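Local coordinates for BH2358 protein (Bacillus halodurans C-125, PDB 2RBD) that is of unknown function but is probably a spore coat protein, built as a four-helix bundle of the ferritin-like clan, at residues Asn41-Asp45 and Glu46-Asn50; Asn50-Asp53 and Glu54-Ala58; Asp91-Val94 and Gly95-Phe98. One frame throughout, in Å; residues are numbered along the deposited sequence. Where two conformers were deposited one is given.

Interaction 1. Residues Asn41-Asp45 and Glu46-Asn50; sequences NHTGD and EDLKN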
ATOM      1  N   ASN A  41     -24.437  18.467   4.109  1.00 15.13           N
ATOM      2  CA  ASN A  41     -24.860  19.861   4.017  1.00 13.96           C
ATOM      3  C   ASN A  41     -24.466  20.570   2.720  1.00 15.69           C
ATOM      4  O   ASN A  41     -25.099  21.559   2.349  1.00 18.61           O
ATOM      5  CB  ASN A  41     -24.353  20.625   5.226  1.00 14.39           C
ATOM      6  CG  ASN A  41     -25.128  20.269   6.501  1.00 16.84           C
ATOM      7  OD1 ASN A  41     -26.330  20.073   6.431  1.00 18.34           O
ATOM      8  ND2 ASN A  41     -24.468  20.231   7.635  1.00 15.40           N
ATOM      9  N   HIS A  42     -23.429  20.090   2.041  1.00 12.99           N
ATOM     10  CA  HIS A  42     -22.935  20.656   0.787  1.00 12.97           C
ATOM     11  C   HIS A  42     -23.559  20.021  -0.437  1.00 17.32           C
ATOM     12  O   HIS A  42     -23.363  20.501  -1.512  1.00 16.67           O
ATOM     13  CB  HIS A  42     -21.411  20.438   0.645  1.00 13.13           C
ATOM     14  CG  HIS A  42     -20.575  21.318   1.509  1.00 14.07           C
ATOM     15  ND1 HIS A  42     -19.841  22.363   1.020  1.00 11.50           N
ATOM     16  CD2 HIS A  42     -20.341  21.300   2.838  1.00 11.13           C
ATOM     17  CE1 HIS A  42     -19.178  22.949   2.005  1.00 14.51           C
ATOM     18  NE2 HIS A  42     -19.464  22.320   3.129  1.00 12.59           N
ATOM     19  N   THR A  43     -24.279  18.922  -0.324  1.00 16.00           N
ATOM     20  CA  THR A  43     -24.735  18.129  -1.458  0.70 17.28           C
ATOM     21  C   THR A  43     -26.129  18.576  -1.935  1.00 18.99           C
ATOM     22  O   THR A  43     -27.010  18.775  -1.096  1.00 20.56           O
ATOM     23  CB  THR A  43     -24.850  16.617  -1.021  0.70 20.07           C
ATOM     24  OG1 THR A  43     -23.561  16.118  -0.588  0.70 21.14           O
ATOM     25  CG2 THR A  43     -25.391  15.746  -2.152  0.70 17.51           C
ATOM     26  N   GLY A  44     -26.319  18.615  -3.241  1.00 22.94           N
ATOM     27  CA  GLY A  44     -27.634  18.836  -3.811  1.00 25.92           C
ATOM     28  C   GLY A  44     -28.315  17.514  -4.152  1.00 28.50           C
ATOM     29  O   GLY A  44     -29.494  17.278  -3.809  1.00 31.60           O
ATOM     30  N   ASP A  45     -27.552  16.649  -4.802  1.00 23.48           N
ATOM     31  CA  ASP A  45     -28.076  15.427  -5.351  1.00 20.42           C
ATOM     32  C   ASP A  45     -28.577  14.453  -4.299  1.00 20.26           C
ATOM     33  O   ASP A  45     -27.835  14.044  -3.425  1.00 18.20           O
ATOM     34  CB  ASP A  45     -27.007  14.802  -6.218  1.00 19.71           C
ATOM     35  CG  ASP A  45     -27.521  13.652  -6.999  1.00 24.67           C
ATOM     36  OD1 ASP A  45     -27.595  12.554  -6.426  1.00 22.84           O
ATOM     37  OD2 ASP A  45     -27.845  13.826  -8.194  1.00 26.61           O
ATOM     38  N   GLU A  46     -29.834  14.033  -4.399  1.00 18.36           N
ATOM     39  CA  GLU A  46     -30.409  13.197  -3.352  0.50 18.81           C
ATOM     40  C   GLU A  46     -29.867  11.754  -3.353  1.00 16.06           C
ATOM     41  O   GLU A  46     -29.818  11.093  -2.299  1.00 16.04           O
ATOM     42  CB  GLU A  46     -31.946  13.225  -3.437  0.50 21.84           C
ATOM     43  CG  GLU A  46     -32.555  14.619  -3.164  0.50 22.83           C
ATOM     44  CD  GLU A  46     -32.087  15.277  -1.859  0.50 24.43           C
ATOM     45  OE1 GLU A  46     -32.204  14.666  -0.781  0.50 26.68           O
ATOM     46  OE2 GLU A  46     -31.599  16.427  -1.911  0.50 36.35           O
ATOM     47  N   ASP A  47     -29.472  11.261  -4.517  1.00 15.50           N
ATOM     48  CA  ASP A  47     -28.894   9.925  -4.628  1.00 16.37           C
ATOM     49  C   ASP A  47     -27.517   9.876  -3.959  1.00 15.73           C
ATOM     50  O   ASP A  47     -27.186   8.926  -3.263  1.00 16.51           O
ATOM     51  CB  ASP A  47     -28.779   9.498  -6.082  1.00 16.06           C
ATOM     52  CG  ASP A  47     -30.147   9.402  -6.783  1.00 23.49           C
ATOM     53  OD1 ASP A  47     -31.032   8.796  -6.159  1.00 24.98           O
ATOM     54  OD2 ASP A  47     -30.302   9.915  -7.927  1.00 28.54           O
ATOM     55  N   LEU A  48     -26.737  10.928  -4.144  1.00 15.16           N
ATOM     56  CA  LEU A  48     -25.457  11.014  -3.460  1.00 14.10           C
ATOM     57  C   LEU A  48     -25.688  11.164  -1.967  1.00 14.73           C
ATOM     58  O   LEU A  48     -25.018  10.500  -1.162  1.00 13.65           O
ATOM     59  CB  LEU A  48     -24.660  12.189  -4.015  1.00 14.94           C
ATOM     60  CG  LEU A  48     -23.342  12.517  -3.299  1.00 14.53           C
ATOM     61  CD1 LEU A  48     -22.445  11.301  -3.265  1.00 12.83           C
ATOM     62  CD2 LEU A  48     -22.623  13.699  -4.001  1.00 14.60           C
ATOM     63  N   LYS A  49     -26.640  12.001  -1.563  1.00 13.98           N
ATOM     64  CA  LYS A  49     -26.937  12.178  -0.159  0.70 14.98           C
ATOM     65  C   LYS A  49     -27.285  10.852   0.520  1.00 14.84           C
ATOM     66  O   LYS A  49     -26.839  10.544   1.631  1.00 16.24           O
ATOM     67  CB  LYS A  49     -28.093  13.152  -0.006  0.70 18.00           C
ATOM     68  CG  LYS A  49     -28.114  13.877   1.294  0.70 24.70           C
ATOM     69  CD  LYS A  49     -29.174  15.018   1.288  0.70 23.97           C
ATOM     70  CE  LYS A  49     -28.971  16.045   0.148  0.70 36.27           C
ATOM     71  NZ  LYS A  49     -30.041  17.101   0.130  0.70 39.42           N
ATOM     72  N   ASN A  50     -28.075  10.036  -0.168  1.00 14.85           N
ATOM     73  CA  ASN A  50     -28.455   8.773   0.398  1.00 15.17           C
ATOM     74  C   ASN A  50     -27.258   7.873   0.645  1.00 13.05           C
ATOM     75  O   ASN A  50     -27.195   7.160   1.632  1.00 14.52           O
ATOM     76  CB  ASN A  50     -29.418   8.032  -0.523  1.00 16.31           C
ATOM     77  CG  ASN A  50     -30.844   8.581  -0.459  1.00 21.82           C
ATOM     78  OD1 ASN A  50     -31.257   9.196   0.517  1.00 25.92           O
ATOM     79  ND2 ASN A  50     -31.597   8.334  -1.526  1.00 23.66           N
TER
HETATM   80  O   HOH W   1     -27.899  19.163   1.227  1.00 39.41           O
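D45 and K49 are joined by the first backbone bond of helix 46-72, K49 N to D45 O at 3.0 Å, which closes the first turn of that helix just after the short connection from helix 16-42. The side chain of D45 reaches forward to the N-H groups at the start of the helix: CG stands anti to the backbone N (chi1 -171°), which brings OD1 to L48 N at 2.9 Å. The bond is nearly straight, and OD1 receives it on its anti lone pair. OD2 is left for K155, which also makes a salt bridge to D47 OD2; this shared lysine probably offsets the like charges of D45 and D47, which lie close together. A leucine in place of D45 would probably leave L48 N without its capping acceptor and K155 with one carboxylate fewer.

On the inner side, the methyl CG2 of T43 crosses the L48 side chain at a slant, 3.9 Å from CD2, while T43 OG1 bonds back to F39 O of the preceding helix. On the outer side, the bend of E46 at chi2 (-52°) and of K49 at chi3 turns the two ends to one another in a salt bridge, K49 NZ to E46 OE2 at 2.7 Å, with the ammonium on the syn side of the carboxylate, 20° out of its plane. K49 CE passes 3.6 Å from T43 O, and a water that accepts from K49 NZ at 3.2 Å also lies against that carbonyl. D100 accepts from G44 N and D45 N, tying the turn to helix 100-124. An N-cap aspartate starting the second helix after a tight interhelical turn is the motif here, set at one end of the four-helix bundle.

Interaction 2. Residues Asn50-Asp53 and Glu54-Ala58; sequences NLID and EAIQA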
ATOM      1  N   ASN A  50     -28.075  10.036  -0.168  1.00 14.85           N
ATOM      2  CA  ASN A  50     -28.455   8.773   0.398  1.00 15.17           C
ATOM      3  C   ASN A  50     -27.258   7.873   0.645  1.00 13.05           C
ATOM      4  O   ASN A  50     -27.195   7.160   1.632  1.00 14.52           O
ATOM      5  CB  ASN A  50     -29.418   8.032  -0.523  1.00 16.31           C
ATOM      6  CG  ASN A  50     -30.844   8.581  -0.459  1.00 21.82           C
ATOM      7  OD1 ASN A  50     -31.257   9.196   0.517  1.00 25.92           O
ATOM      8  ND2 ASN A  50     -31.597   8.334  -1.526  1.00 23.66           N
ATOM      9  N   LEU A  51     -26.320   7.878  -0.285  1.00 13.71           N
ATOM     10  CA  LEU A  51     -25.122   7.052  -0.151  1.00 13.14           C
ATOM     11  C   LEU A  51     -24.181   7.575   0.940  1.00 12.83           C
ATOM     12  O   LEU A  51     -23.543   6.788   1.641  1.00 13.23           O
ATOM     13  CB  LEU A  51     -24.409   6.915  -1.491  1.00 12.60           C
ATOM     14  CG  LEU A  51     -25.043   5.889  -2.449  1.00 17.90           C
ATOM     15  CD1 LEU A  51     -24.560   6.049  -3.910  1.00 20.46           C
ATOM     16  CD2 LEU A  51     -24.788   4.450  -1.949  1.00 19.55           C
ATOM     17  N   ILE A  52     -24.113   8.896   1.123  1.00 13.11           N
ATOM     18  CA  ILE A  52     -23.298   9.469   2.202  1.00 12.13           C
ATOM     19  C   ILE A  52     -23.895   9.023   3.519  1.00 13.57           C
ATOM     20  O   ILE A  52     -23.176   8.601   4.427  1.00 13.39           O
ATOM     21  CB  ILE A  52     -23.236  11.014   2.152  1.00 11.01           C
ATOM     22  CG1 ILE A  52     -22.645  11.561   0.856  1.00 16.73           C
ATOM     23  CG2 ILE A  52     -22.470  11.528   3.410  1.00 13.44           C
ATOM     24  CD1 ILE A  52     -22.805  13.070   0.709  1.00 15.47           C
ATOM     25  N   ASP A  53     -25.229   9.109   3.633  1.00 14.30           N
ATOM     26  CA  ASP A  53     -25.883   8.648   4.848  1.00 14.34           C
ATOM     27  C   ASP A  53     -25.602   7.164   5.100  1.00 13.66           C
ATOM     28  O   ASP A  53     -25.351   6.738   6.223  1.00 14.02           O
ATOM     29  CB  ASP A  53     -27.398   8.843   4.744  1.00 16.81           C
ATOM     30  CG  ASP A  53     -27.867  10.233   5.150  1.00 27.56           C
ATOM     31  OD1 ASP A  53     -27.169  10.928   5.923  1.00 30.71           O
ATOM     32  OD2 ASP A  53     -28.986  10.620   4.715  1.00 39.78           O
ATOM     33  N   GLU A  54     -25.608   6.366   4.063  1.00 13.65           N
ATOM     34  CA  GLU A  54     -25.311   4.955   4.207  1.00 14.45           C
ATOM     35  C   GLU A  54     -23.874   4.732   4.670  1.00 14.28           C
ATOM     36  O   GLU A  54     -23.616   3.876   5.505  1.00 15.25           O
ATOM     37  CB  GLU A  54     -25.535   4.258   2.887  1.00 14.16           C
ATOM     38  CG  GLU A  54     -25.237   2.767   2.975  1.00 23.05           C
ATOM     39  CD  GLU A  54     -25.488   1.978   1.711  1.00 25.91           C
ATOM     40  OE1 GLU A  54     -26.123   2.552   0.784  1.00 22.27           O
ATOM     41  OE2 GLU A  54     -25.031   0.785   1.714  1.00 26.15           O
ATOM     42  N   ALA A  55     -22.947   5.480   4.097  1.00 14.81           N
ATOM     43  CA  ALA A  55     -21.565   5.387   4.519  1.00 13.75           C
ATOM     44  C   ALA A  55     -21.368   5.726   5.989  1.00 13.77           C
ATOM     45  O   ALA A  55     -20.617   5.029   6.681  1.00 13.74           O
ATOM     46  CB  ALA A  55     -20.669   6.262   3.655  1.00 12.75           C
ATOM     47  N   ILE A  56     -21.999   6.819   6.432  1.00 11.57           N
ATOM     48  CA  ILE A  56     -21.933   7.220   7.846  1.00 13.61           C
ATOM     49  C   ILE A  56     -22.441   6.087   8.722  1.00 15.52           C
ATOM     50  O   ILE A  56     -21.807   5.720   9.704  1.00 14.59           O
ATOM     51  CB  ILE A  56     -22.728   8.495   8.075  1.00 12.30           C
ATOM     52  CG1 ILE A  56     -22.040   9.690   7.377  1.00 13.98           C
ATOM     53  CG2 ILE A  56     -22.888   8.770   9.586  1.00 14.45           C
ATOM     54  CD1 ILE A  56     -22.956  10.902   7.131  1.00 12.01           C
ATOM     55  N   GLN A  57     -23.570   5.505   8.375  1.00 14.67           N
ATOM     56  CA  GLN A  57     -24.151   4.455   9.199  0.70 18.43           C
ATOM     57  C   GLN A  57     -23.247   3.211   9.226  1.00 16.45           C
ATOM     58  O   GLN A  57     -23.060   2.584  10.259  1.00 18.50           O
ATOM     59  CB  GLN A  57     -25.560   4.139   8.665  0.70 18.26           C
ATOM     60  CG  GLN A  57     -26.425   3.323   9.595  0.70 29.03           C
ATOM     61  CD  GLN A  57     -27.848   3.121   9.071  0.70 28.49           C
ATOM     62  OE1 GLN A  57     -28.492   4.050   8.547  0.70 33.24           O
ATOM     63  NE2 GLN A  57     -28.342   1.902   9.226  0.70 28.74           N
ATOM     64  N   ALA A  58     -22.683   2.871   8.074  1.00 16.63           N
ATOM     65  CA  ALA A  58     -21.761   1.729   7.952  1.00 16.07           C
ATOM     66  C   ALA A  58     -20.532   1.919   8.835  1.00 15.76           C
ATOM     67  O   ALA A  58     -20.111   1.004   9.543  1.00 15.05           O
ATOM     68  CB  ALA A  58     -21.368   1.494   6.489  1.00 15.02           C
TER
HETATM   69  O   HOH W   2     -27.929   4.148   0.180  1.00 25.42           O
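I52 and I56, one helical turn apart, form the apolar inner face of this piece of helix 46-72. Their side chains are inclined to one another, with I52 CG2 3.8 Å from I56 CD1. I56 holds CG1 anti to its carbonyl carbon (chi1 -68°), which lays CG1 against I52 O at 3.3 Å, beside the oxygen that also accepts I56 N at 2.9 Å. This is the tight part of the contact: I52 packs further on Y36 and I40 of helix 16-42 and on I103 and I107 of helix 100-124, and I56 also reaches I40.

A looser, more polar flank is made by L51 and E54, whose side chains lie side by side and point the same way. The extended chain of E54 carries OE1 to 3.6 Å from L51 CD2, the carboxylate oxygen beside the methyl. A water donates to that oxygen at 2.5 Å and reaches back weakly to N50 O, while K147 of helix 128-155 forms a salt bridge with it. F144 of the same helix packs on L51, E54 and A55. On the solvent side D53 and Q57 are linked through the backbone, Q57 N to D53 O at 3.1 Å, and the CB of Q57 rests 3.6 Å from that carbonyl. Successive i to i+4 bonds, with buried isoleucines on one face and polar residues on another, are characteristic of an amphipathic helix in a four-helix bundle.

Interaction 3. Residues Asp91-Val94 and Gly95-Phe98; sequences DIPV and GARF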
ATOM      1  N   ASP A  91     -26.943  28.896   1.518  1.00 18.84           N
ATOM      2  CA  ASP A  91     -26.234  29.792   2.400  1.00 19.55           C
ATOM      3  C   ASP A  91     -24.734  29.568   2.405  1.00 16.29           C
ATOM      4  O   ASP A  91     -24.011  30.292   3.071  1.00 17.71           O
ATOM      5  CB  ASP A  91     -26.716  29.614   3.814  1.00 19.12           C
ATOM      6  CG  ASP A  91     -28.116  30.151   4.038  1.00 31.80           C
ATOM      7  OD1 ASP A  91     -28.599  30.950   3.200  1.00 29.95           O
ATOM      8  OD2 ASP A  91     -28.706  29.778   5.071  1.00 31.07           O
ATOM      9  N   ILE A  92     -24.257  28.562   1.698  1.00 16.92           N
ATOM     10  CA  ILE A  92     -22.813  28.278   1.711  1.00 15.80           C
ATOM     11  C   ILE A  92     -22.167  29.168   0.659  1.00 14.54           C
ATOM     12  O   ILE A  92     -22.523  29.078  -0.525  1.00 16.62           O
ATOM     13  CB  ILE A  92     -22.467  26.797   1.416  1.00 14.90           C
ATOM     14  CG1 ILE A  92     -23.225  25.848   2.372  1.00 17.27           C
ATOM     15  CG2 ILE A  92     -20.956  26.581   1.516  1.00 14.24           C
ATOM     16  CD1 ILE A  92     -23.190  24.338   1.973  1.00 14.39           C
ATOM     17  N   PRO A  93     -21.201  30.021   1.058  1.00 15.67           N
ATOM     18  CA  PRO A  93     -20.484  30.819   0.046  1.00 17.99           C
ATOM     19  C   PRO A  93     -19.877  29.921  -1.030  1.00 17.41           C
ATOM     20  O   PRO A  93     -19.317  28.860  -0.702  1.00 14.96           O
ATOM     21  CB  PRO A  93     -19.375  31.467   0.847  1.00 16.75           C
ATOM     22  CG  PRO A  93     -19.900  31.541   2.235  1.00 18.07           C
ATOM     23  CD  PRO A  93     -20.704  30.300   2.411  1.00 17.45           C
ATOM     24  N   VAL A  94     -19.969  30.331  -2.308  1.00 16.00           N
ATOM     25  CA  VAL A  94     -19.570  29.501  -3.425  0.60 18.53           C
ATOM     26  C   VAL A  94     -18.134  28.987  -3.287  1.00 16.89           C
ATOM     27  O   VAL A  94     -17.840  27.832  -3.528  1.00 17.45           O
ATOM     28  CB  VAL A  94     -19.729  30.285  -4.746  0.60 21.80           C
ATOM     29  CG1 VAL A  94     -19.064  29.554  -5.892  0.60 21.77           C
ATOM     30  CG2 VAL A  94     -21.215  30.517  -5.022  0.60 22.10           C
ATOM     31  N   GLY A  95     -17.245  29.867  -2.859  1.00 18.93           N
ATOM     32  CA  GLY A  95     -15.827  29.506  -2.694  1.00 18.99           C
ATOM     33  C   GLY A  95     -15.547  28.493  -1.581  1.00 18.31           C
ATOM     34  O   GLY A  95     -14.490  27.884  -1.569  1.00 17.52           O
ATOM     35  N   ALA A  96     -16.518  28.296  -0.683  1.00 14.39           N
ATOM     36  CA  ALA A  96     -16.419  27.321   0.416  1.00 15.18           C
ATOM     37  C   ALA A  96     -17.162  26.031   0.128  1.00 13.80           C
ATOM     38  O   ALA A  96     -17.095  25.065   0.902  1.00 12.67           O
ATOM     39  CB  ALA A  96     -16.953  27.959   1.705  1.00 13.44           C
ATOM     40  N   ARG A  97     -17.878  25.998  -0.985  1.00 14.18           N
ATOM     41  CA  ARG A  97     -18.813  24.907  -1.294  0.70 15.16           C
ATOM     42  C   ARG A  97     -18.113  23.762  -2.000  1.00 15.20           C
ATOM     43  O   ARG A  97     -17.403  23.975  -2.984  1.00 17.78           O
ATOM     44  CB  ARG A  97     -19.945  25.431  -2.217  0.70 16.07           C
ATOM     45  CG  ARG A  97     -20.658  24.344  -3.112  0.70 24.70           C
ATOM     46  CD  ARG A  97     -22.106  24.066  -2.769  0.70 32.67           C
ATOM     47  NE  ARG A  97     -22.519  22.684  -3.076  0.70 29.35           N
ATOM     48  CZ  ARG A  97     -22.948  22.202  -4.243  0.70 28.09           C
ATOM     49  NH1 ARG A  97     -22.979  22.954  -5.338  0.70 35.61           N
ATOM     50  NH2 ARG A  97     -23.285  20.905  -4.338  0.70 28.01           N
ATOM     51  N   PHE A  98     -18.354  22.531  -1.556  1.00 13.82           N
ATOM     52  CA  PHE A  98     -17.956  21.353  -2.273  1.00 13.84           C
ATOM     53  C   PHE A  98     -19.115  20.913  -3.126  1.00 16.70           C
ATOM     54  O   PHE A  98     -20.250  20.847  -2.682  1.00 17.51           O
ATOM     55  CB  PHE A  98     -17.534  20.230  -1.316  1.00 16.69           C
ATOM     56  CG  PHE A  98     -16.245  20.547  -0.577  1.00 18.92           C
ATOM     57  CD1 PHE A  98     -15.036  20.272  -1.128  1.00 28.12           C
ATOM     58  CD2 PHE A  98     -16.282  21.170   0.638  1.00 21.73           C
ATOM     59  CE1 PHE A  98     -13.846  20.614  -0.428  1.00 24.56           C
ATOM     60  CE2 PHE A  98     -15.104  21.519   1.303  1.00 25.56           C
ATOM     61  CZ  PHE A  98     -13.915  21.250   0.748  1.00 20.96           C
TER
HETATM   62  O   HOH W   3     -17.757  25.964  -5.607  1.00 30.68           O
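P93 and A96 are joined by the first of two backbone hydrogen bonds, A96 N to P93 O at 2.9 Å; the second runs from R97 N to V94 O at 3.1 Å. Both link residues three apart, and in each the N-H comes from well above the carbonyl plane, 67° out of it at V94 O. A water also donates to V94 O, at 2.8 Å, and weakly to R97 O.

Apolar contacts accompany these bonds. With chi1 at -54°, I92 holds CG2 anti to the backbone N, and this methyl comes to 3.9 Å from R97 CA and 4.2 Å from A96 CB. P93 CB faces A96 CB at 4.3 Å.

The charged group leads out of the turn: R97 begins with CB 3.5 Å from V94 O, then its chain bends at chi2 and carries NE to a hydrogen bond with H42 O of the same chain.

Across the subunit boundary, carbonyls of the turn itself are bonded: A96 O accepts from H42 NE2 of the second subunit, and G95 O from N41 ND2 of that subunit. Two overlapping i to i+3 bonds mark a short 3-10 turn, placed here in the long connection between helices 46-72 and 100-124, at a subunit interface.

Interactions 1 and 2 lie on the same helix, 46-72, and share N50: interaction 1 starts it with a capping bond and surface charges, while interaction 2, nearer the centre of the chain, combines regular i to i+4 bonding with a buried isoleucine face. They touch where T43 OG1 meets I52 CD1. Interaction 3 lies farthest from the chain centre, in the loop before helix 100-124, and relies on i to i+3 bonds and small apolar contacts. It is bound to interaction 1 through H42, which meets R97 and F98, and both touch the second subunit. Interaction 2 touches neither interaction 3 nor any other protein chain of the assembly.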